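Local structure of peptidoglycan-recognition protein LB (Drosophila melanogaster, 7NSY) at residues A38-I43 against K150-R155; I42-Y47 against G100-K105. The protein hydrolyses the amide bond between N-acetylmuramoyl groups and L-amino acids in bacterial peptidoglycan, a zinc-dependent reaction that probably turns active peptidoglycan into inactive fragments in innate immunity. The protein carries 1 engineered substitution. All coordinates share one frame; numbering follows the deposited sequence.

Contact 1 of 2, residues A38-I43 against K150-R155; sequences APYVII and KLLGHR
Tyr40 and Lys150 run side by side on one face of a parallel strand pair, the lysine methylene CD lying 3.6 Å from ring atom CE2 of Tyr40. Beyond it on the same face, CD1 of Leu152 meets CD2 of the tyrosine ring, also at 3.6 Å, and Ile42 continues the row. Tyr106, from a loop, packs edge-to-face against Tyr40. The other face carries Val41, Ile43 and Leu151. Here Leu151 has its CG anti to the backbone N (chi1 177°), which brings CD1 back over the partner strand, where it sits 3.9 Å from CG1 of Val41 and equally near CG1 of Ile43.

The backbone ladder sets these positions. Lys150 N donates to Pro39 O, Val41 N to Lys150 O, Leu152 N to Val41 O and Ile43 N to Leu152 O, each at 2.9 Å, with the short strand axes 23° apart. Just past the end of strand 149-153, His154 gives Ile43 O two donors: the backbone N at 2.8 Å, and, weakly, ring atom ND1 at 3.4 Å, Ile43 O lying at the edge of the imidazole, in its plane. This helps to place the zinc-binding histidine.

Within the chain's mixed sheet, strand 149-153 is an outermost member. Strand 38-45 separates it from strand 110-115, whose Val111 makes backbone hydrogen bonds with Tyr40 and Ile42.

Contact 2 of 2, residues I42-Y47 against G100-K105; sequences IIHHSY and GAHAPK
One polar bond joins the side chains of His44 and His102: His44 NE2 and His102 ND1 stand 2.9 Å apart, either being a possible donor, with a somewhat bent angle of 143° at the hydrogen. On the His44 side the partner lies at the ring edge, near its plane, whereas NE2 reaches the His102 ring obliquely. The bond at NE2 helps to hold the rotation of the His44 ring.

As an aromatic pair the rings meet rim to rim, neither over the other's face, with centroids 4.9 Å apart and planes at 78°. Close packing accompanies the bond: CE1 of His44 comes to 3.1 Å from backbone O of His102. The first torsion of His102 (chi1 63°) sets CG between its own N and carbonyl carbon, bringing the ring across the end of His44. An alanine in place of His44 would remove a zinc ligand and would probably leave His102 ND1 without its mate, its ring free to turn.

Apolar contact lies beside the bond. CD1 of Ile42, at the tip of its longer branch, touches CB of Ala103 at 3.5 Å and nears the edge of the His102 ring.

The side chain of Asn107 supports the loop, its OD1 accepting from the backbone N atoms of both His102 and Ala103. Such a histidine buttressing a zinc-binding histidine from a neighbouring loop is a second-shell feature of a metal site, here in the amidase active site.

In the fold
Strand 38-45 serves both contacts, which share Ile42 and Ile43 and have centres about 9 Å apart. Contact 1 delivers His154 from the adjoining strand end, and contact 2 orients His44 from the loop following strand 90-92; the two zinc-binding histidines then touch, His154 CB being 3.3 Å from His44 ND1. His45 adds a further link, its CD2 lying 3.6 Å from CE1 of His154. The third zinc-binding position of the natural protein is occupied here by the engineered Ser162, whose side chain is about 5 Å from that of His154 at nearest atoms. Tyr80, inferred to be essential for coordinating the zinc hydrate, meets the ring of His44 and has its side chain about 4 Å from that of His102 at nearest atoms.

Contact 1 of 2, residues A38-I43 against K150-R155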
loop_
_atom_site.group_PDB
_atom_site.type_symbol
_atom_site.label_atom_id
_atom_site.label_comp_id
_atom_site.label_asym_id
_atom_site.label_seq_id
_atom_site.Cartn_x
_atom_site.Cartn_y
_atom_site.Cartn_z
ATOM N N ALA A 38 -5.105 -12.315 4.886
ATOM C CA ALA A 38 -3.820 -11.750 5.343
ATOM C C ALA A 38 -3.915 -11.393 6.813
ATOM O O ALA A 38 -4.790 -10.624 7.208
ATOM C CB ALA A 38 -3.515 -10.507 4.517
ATOM N N PRO A 39 -2.949 -11.825 7.642
ATOM C CA PRO A 39 -2.948 -11.461 9.053
ATOM C C PRO A 39 -2.413 -10.059 9.349
ATOM O O PRO A 39 -2.612 -9.539 10.472
ATOM C CB PRO A 39 -2.077 -12.521 9.741
ATOM C CG PRO A 39 -1.235 -13.065 8.630
ATOM C CD PRO A 39 -2.015 -12.920 7.345
ATOM N N TYR A 40 -1.718 -9.444 8.380
ATOM C CA TYR A 40 -1.095 -8.124 8.588
ATOM C C TYR A 40 -1.529 -7.142 7.504
ATOM O O TYR A 40 -1.735 -7.505 6.366
ATOM C CB TYR A 40 0.437 -8.220 8.570
ATOM C CG TYR A 40 1.038 -9.012 9.707
ATOM C CD1 TYR A 40 1.305 -10.357 9.552
ATOM C CD2 TYR A 40 1.311 -8.406 10.912
ATOM C CE1 TYR A 40 1.781 -11.121 10.617
ATOM C CE2 TYR A 40 1.785 -9.145 11.987
ATOM C CZ TYR A 40 2.024 -10.492 11.823
ATOM O OH TYR A 40 2.564 -11.184 12.892
ATOM N N VAL A 41 -1.591 -5.888 7.930
ATOM C CA VAL A 41 -1.714 -4.730 7.013
ATOM C C VAL A 41 -0.514 -3.866 7.311
ATOM O O VAL A 41 -0.296 -3.510 8.499
ATOM C CB VAL A 41 -3.050 -4.003 7.193
ATOM C CG1 VAL A 41 -3.062 -2.753 6.321
ATOM C CG2 VAL A 41 -4.218 -4.907 6.887
ATOM N N ILE A 42 0.202 -3.443 6.272
ATOM C CA ILE A 42 1.400 -2.598 6.462
ATOM C C ILE A 42 1.210 -1.310 5.685
ATOM O O ILE A 42 0.895 -1.346 4.468
ATOM C CB ILE A 42 2.657 -3.374 6.047
ATOM C CG1 ILE A 42 2.706 -4.711 6.812
ATOM C CG2 ILE A 42 3.922 -2.559 6.270
ATOM C CD1 ILE A 42 3.785 -5.591 6.366
ATOM N N ILE A 43 1.457 -0.189 6.338
ATOM C CA ILE A 43 1.345 1.148 5.726
ATOM C C ILE A 43 2.698 1.673 5.295
ATOM O O ILE A 43 3.683 1.660 6.088
ATOM C CB ILE A 43 0.696 2.101 6.716
ATOM C CG1 ILE A 43 -0.652 1.610 7.248
ATOM C CG2 ILE A 43 0.656 3.514 6.151
ATOM C CD1 ILE A 43 -1.678 1.275 6.171
ATOM N N LYS A 150 -3.389 -7.433 12.273
ATOM C CA LYS A 150 -2.405 -6.581 12.952
ATOM C C LYS A 150 -1.967 -5.484 11.979
ATOM O O LYS A 150 -1.505 -5.842 10.864
ATOM C CB LYS A 150 -1.207 -7.417 13.422
ATOM C CG LYS A 150 -1.591 -8.474 14.465
ATOM C CD LYS A 150 -0.498 -9.453 14.776
ATOM C CE LYS A 150 -0.722 -10.196 16.073
ATOM N NZ LYS A 150 -1.921 -11.062 16.002
ATOM N N LEU A 151 -2.076 -4.235 12.408
ATOM C CA LEU A 151 -1.670 -3.076 11.585
ATOM C C LEU A 151 -0.258 -2.654 11.992
ATOM O O LEU A 151 -0.015 -2.424 13.202
ATOM C CB LEU A 151 -2.657 -1.956 11.843
ATOM C CG LEU A 151 -2.394 -0.624 11.155
ATOM C CD1 LEU A 151 -2.604 -0.743 9.660
ATOM C CD2 LEU A 151 -3.276 0.441 11.716
ATOM N N LEU A 152 0.610 -2.480 11.001
ATOM C CA LEU A 152 1.996 -2.060 11.228
ATOM C C LEU A 152 2.326 -0.900 10.307
ATOM O O LEU A 152 1.771 -0.796 9.206
ATOM C CB LEU A 152 2.952 -3.204 10.921
ATOM C CG LEU A 152 2.738 -4.499 11.694
ATOM C CD1 LEU A 152 3.618 -5.593 11.139
ATOM C CD2 LEU A 152 3.002 -4.262 13.163
ATOM N N GLY A 153 3.255 -0.060 10.714
ATOM C CA GLY A 153 3.925 0.925 9.830
ATOM C C GLY A 153 5.188 0.342 9.200
ATOM O O GLY A 153 5.844 -0.583 9.752
ATOM N N HIS A 154 5.578 0.825 8.008
ATOM C CA HIS A 154 6.804 0.365 7.312
ATOM C C HIS A 154 8.046 0.453 8.219
ATOM O O HIS A 154 8.842 -0.476 8.126
ATOM C CB HIS A 154 7.018 1.154 6.022
ATOM C CG HIS A 154 7.365 2.587 6.235
ATOM N ND1 HIS A 154 6.442 3.557 6.471
ATOM C CD2 HIS A 154 8.576 3.153 6.420
ATOM C CE1 HIS A 154 7.099 4.729 6.677
ATOM N NE2 HIS A 154 8.413 4.462 6.693
ATOM N N ARG A 155 8.094 1.435 9.110
ATOM C CA ARG A 155 9.329 1.561 9.953
ATOM C C ARG A 155 9.365 0.444 10.969
ATOM O O ARG A 155 10.427 0.266 11.587
ATOM C CB ARG A 155 9.434 2.884 10.673
ATOM C CG ARG A 155 8.503 2.960 11.879
ATOM C CD ARG A 155 8.677 4.216 12.644
ATOM N NE ARG A 155 9.893 4.331 13.401
ATOM C CZ ARG A 155 10.104 3.795 14.596
ATOM N NH1 ARG A 155 9.224 2.961 15.126
ATOM N NH2 ARG A 155 11.238 4.049 15.229
#

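Contact 2 of 2, residues I42-Y47 against G100-K105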
loop_
_atom_site.group_PDB
_atom_site.type_symbol
_atom_site.label_atom_id
_atom_site.label_comp_id
_atom_site.label_asym_id
_atom_site.label_seq_id
_atom_site.Cartn_x
_atom_site.Cartn_y
_atom_site.Cartn_z
ATOM N N ILE A 42 0.202 -3.443 6.272
ATOM C CA ILE A 42 1.400 -2.598 6.462
ATOM C C ILE A 42 1.210 -1.310 5.685
ATOM O O ILE A 42 0.895 -1.346 4.468
ATOM C CB ILE A 42 2.657 -3.374 6.047
ATOM C CG1 ILE A 42 2.706 -4.711 6.812
ATOM C CG2 ILE A 42 3.922 -2.559 6.270
ATOM C CD1 ILE A 42 3.785 -5.591 6.366
ATOM N N ILE A 43 1.457 -0.189 6.338
ATOM C CA ILE A 43 1.345 1.148 5.726
ATOM C C ILE A 43 2.698 1.673 5.295
ATOM O O ILE A 43 3.683 1.660 6.088
ATOM C CB ILE A 43 0.696 2.101 6.716
ATOM C CG1 ILE A 43 -0.652 1.610 7.248
ATOM C CG2 ILE A 43 0.656 3.514 6.151
ATOM C CD1 ILE A 43 -1.678 1.275 6.171
ATOM N N HIS A 44 2.823 2.074 4.054
ATOM C CA HIS A 44 4.008 2.640 3.398
ATOM C C HIS A 44 3.703 4.041 2.867
ATOM O O HIS A 44 2.528 4.405 2.669
ATOM C CB HIS A 44 4.469 1.785 2.238
ATOM C CG HIS A 44 4.779 0.387 2.600
ATOM N ND1 HIS A 44 6.036 0.025 3.074
ATOM C CD2 HIS A 44 4.043 -0.757 2.590
ATOM C CE1 HIS A 44 6.047 -1.270 3.273
ATOM N NE2 HIS A 44 4.845 -1.788 2.973
ATOM N N HIS A 45 4.778 4.744 2.508
ATOM C CA HIS A 45 4.672 5.909 1.594
ATOM C C HIS A 45 5.651 5.748 0.464
ATOM O O HIS A 45 6.573 4.938 0.531
ATOM C CB HIS A 45 4.741 7.232 2.345
ATOM C CG HIS A 45 6.099 7.487 2.907
ATOM N ND1 HIS A 45 7.088 8.084 2.153
ATOM C CD2 HIS A 45 6.637 7.224 4.117
ATOM C CE1 HIS A 45 8.202 8.171 2.879
ATOM N NE2 HIS A 45 7.952 7.652 4.088
ATOM N N SER A 46 5.441 6.455 -0.632
ATOM C CA SER A 46 6.216 6.231 -1.866
ATOM C C SER A 46 7.539 6.984 -1.815
ATOM O O SER A 46 8.450 6.541 -2.530
ATOM C CB SER A 46 5.394 6.542 -3.092
ATOM O OG SER A 46 5.045 7.903 -3.180
ATOM N N TYR A 47 7.623 8.082 -1.062
ATOM C CA TYR A 47 8.739 9.058 -1.111
ATOM C C TYR A 47 8.769 9.745 -2.487
ATOM O O TYR A 47 8.529 10.968 -2.532
ATOM C CB TYR A 47 10.060 8.381 -0.725
ATOM C CG TYR A 47 11.250 9.298 -0.857
ATOM C CD1 TYR A 47 11.369 10.425 -0.059
ATOM C CD2 TYR A 47 12.234 9.062 -1.802
ATOM C CE1 TYR A 47 12.460 11.284 -0.178
ATOM C CE2 TYR A 47 13.320 9.915 -1.953
ATOM C CZ TYR A 47 13.437 11.022 -1.127
ATOM O OH TYR A 47 14.519 11.843 -1.251
ATOM N N GLY A 100 3.784 -9.781 -2.167
ATOM C CA GLY A 100 4.272 -8.434 -2.473
ATOM C C GLY A 100 5.781 -8.348 -2.524
ATOM O O GLY A 100 6.484 -9.355 -2.300
ATOM N N ALA A 101 6.246 -7.155 -2.782
ATOM C CA ALA A 101 7.682 -6.804 -2.659
ATOM C C ALA A 101 7.769 -5.458 -1.955
ATOM O O ALA A 101 8.190 -4.439 -2.577
ATOM C CB ALA A 101 8.375 -6.806 -3.993
ATOM N N HIS A 102 7.312 -5.432 -0.712
ATOM C CA HIS A 102 7.233 -4.197 0.080
ATOM C C HIS A 102 7.735 -4.375 1.528
ATOM O O HIS A 102 8.025 -3.342 2.142
ATOM C CB HIS A 102 5.819 -3.563 0.027
ATOM C CG HIS A 102 4.784 -4.464 0.621
ATOM N ND1 HIS A 102 4.531 -4.483 1.940
ATOM C CD2 HIS A 102 4.005 -5.400 0.046
ATOM C CE1 HIS A 102 3.659 -5.464 2.164
ATOM N NE2 HIS A 102 3.335 -6.037 1.021
ATOM N N ALA A 103 7.760 -5.553 2.122
ATOM C CA ALA A 103 8.002 -5.709 3.579
ATOM C C ALA A 103 8.653 -7.051 3.818
ATOM O O ALA A 103 8.040 -8.091 3.714
ATOM C CB ALA A 103 6.712 -5.572 4.363
ATOM N N PRO A 104 9.971 -7.057 4.134
ATOM C CA PRO A 104 10.695 -8.297 4.355
ATOM C C PRO A 104 10.039 -9.142 5.448
ATOM O O PRO A 104 9.663 -8.569 6.448
ATOM C CB PRO A 104 12.075 -7.781 4.801
ATOM C CG PRO A 104 12.178 -6.398 4.241
ATOM C CD PRO A 104 10.782 -5.841 4.287
ATOM N N LYS A 105 9.839 -10.429 5.201
ATOM C CA LYS A 105 9.240 -11.383 6.176
ATOM C C LYS A 105 7.718 -11.257 6.162
ATOM O O LYS A 105 7.123 -12.134 6.717
ATOM C CB LYS A 105 9.688 -11.169 7.629
#